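Local coordinates for small ribosomal subunit protein bS6 (PDB 2J5A), which probably binds 16S ribosomal RNA together with protein bS18 as a structural component of the small ribosomal subunit, at residues Ile98-Lys101 with Glu102-Lys106. Sequence-based numbering, arbitrary orientation.
Unlike the reference sequence in segment 98-101: Ile-98 (reference Phe).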
# COMPACT_ATOMS: atom_id res chain seq x y z
N ILE A 98 -0.64 4.87 -7.08
CA ILE A 98 -0.17 5.04 -8.44
C ILE A 98 -1.14 4.21 -9.28
O ILE A 98 -1.40 3.07 -8.93
CB ILE A 98 1.26 4.42 -8.55
CG1 ILE A 98 2.28 5.22 -7.71
CG2 ILE A 98 1.69 4.32 -9.96
CD1 ILE A 98 3.01 4.39 -6.62
N GLN A 99 -1.69 4.77 -10.36
CA GLN A 99 -2.35 3.95 -11.37
C GLN A 99 -1.25 3.47 -12.28
O GLN A 99 -0.35 4.24 -12.61
CB GLN A 99 -3.42 4.72 -12.14
CG GLN A 99 -4.36 3.78 -12.93
CD GLN A 99 -5.39 4.49 -13.81
OE1 GLN A 99 -5.65 5.68 -13.62
NE2 GLN A 99 -5.96 3.78 -14.78
N ILE A 100 -1.27 2.19 -12.63
CA ILE A 100 -0.25 1.61 -13.51
C ILE A 100 -0.93 0.95 -14.72
O ILE A 100 -2.15 0.77 -14.76
CB ILE A 100 0.63 0.55 -12.78
CG1 ILE A 100 -0.21 -0.58 -12.17
CG2 ILE A 100 1.49 1.22 -11.69
CD1 ILE A 100 0.58 -1.77 -11.75
N LYS A 101 -0.12 0.59 -15.71
CA LYS A 101 -0.62 -0.13 -16.87
C LYS A 101 -0.68 -1.59 -16.50
O LYS A 101 -0.04 -2.02 -15.54
CB LYS A 101 0.31 0.04 -18.07
CG LYS A 101 0.28 1.40 -18.74
CD LYS A 101 1.34 1.46 -19.85
CE LYS A 101 1.18 2.71 -20.74
NZ LYS A 101 2.02 2.67 -21.98
N GLU A 102 -1.44 -2.34 -17.27
CA GLU A 102 -1.54 -3.78 -17.10
C GLU A 102 -0.20 -4.47 -17.31
O GLU A 102 0.09 -5.49 -16.70
CB GLU A 102 -2.56 -4.36 -18.09
CG GLU A 102 -2.80 -5.85 -17.89
CD GLU A 102 -3.80 -6.45 -18.84
OE1 GLU A 102 -4.33 -5.71 -19.71
OE2 GLU A 102 -4.05 -7.67 -18.72
N SER A 103 0.60 -3.90 -18.21
CA SER A 103 1.91 -4.46 -18.56
C SER A 103 2.94 -4.18 -17.47
O SER A 103 4.05 -4.73 -17.49
CB SER A 103 2.39 -3.87 -19.89
OG SER A 103 2.74 -2.50 -19.74
N GLU A 104 2.59 -3.31 -16.52
CA GLU A 104 3.46 -2.99 -15.40
C GLU A 104 3.21 -3.89 -14.19
O GLU A 104 3.93 -3.79 -13.20
CB GLU A 104 3.28 -1.53 -15.03
CG GLU A 104 3.65 -0.61 -16.17
CD GLU A 104 3.61 0.84 -15.79
OE1 GLU A 104 2.52 1.40 -15.61
OE2 GLU A 104 4.69 1.43 -15.71
N VAL A 105 2.23 -4.78 -14.28
CA VAL A 105 1.96 -5.72 -13.20
C VAL A 105 3.06 -6.75 -13.19
O VAL A 105 3.41 -7.29 -14.25
CB VAL A 105 0.60 -6.41 -13.35
CG1 VAL A 105 0.39 -7.43 -12.22
CG2 VAL A 105 -0.54 -5.38 -13.38
N LYS A 106 3.62 -7.01 -12.02
CA LYS A 106 4.76 -7.92 -11.89
C LYS A 106 4.30 -9.25 -11.32
O LYS A 106 3.13 -9.41 -11.01
CB LYS A 106 5.84 -7.30 -11.01
CG LYS A 106 6.43 -6.05 -11.60
CD LYS A 106 7.34 -5.33 -10.62
CE LYS A 106 8.02 -4.13 -11.28
NZ LYS A 106 9.22 -3.68 -10.51
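Glu-102 carries the chain on from Lys-101 into a single 3-10 turn that brings Glu-104 back to that lysine, while the side chain of Glu-102 itself leads off to lie on Tyr-9. Ser-103 follows with a looser touch, OG lying 3.9 Å from CB of Lys-101. Glu-104 then folds back and carries most of the contact. Its CG is anti to its own carbonyl carbon (chi1 -60°), which brings the carboxylate back to Lys-101, where OE1 accepts the backbone N-H (N to OE1 2.8 Å). The bond is nearly straight, 175° at the hydrogen, and uses the anti lone pair of OE1. In return the backbone N of Glu-104 donates to O of Lys-101 at 3.1 Å, arriving well above the carbonyl plane, 68° out of it. Side chain and backbone of the glutamate thus both bond Lys-101 across the turn, an example of a side chain three positions on reaching back to a backbone N-H that the turn's own backbone bonds do not use. The turn follows edge strand 92-100 in the split beta-alpha-beta fold of S6, a four-stranded antiparallel sheet with two helices packed on it. OE1 also rests 3.5 Å from CB of Ile-100, while NZ of Lys-101 remains 6.5 Å from OE1, so any charge attraction between them is probably modest. The side chain of Val-105 crosses that of Ile-100 at about a right angle, CG2 to CD1 at 4.1 Å, and its N bonds to O of Glu-102, the second i+3 backbone bond of the turn. Beyond it, the backbone N of Lys-106 donates to OE1 of Gln-70 on strand 63-73.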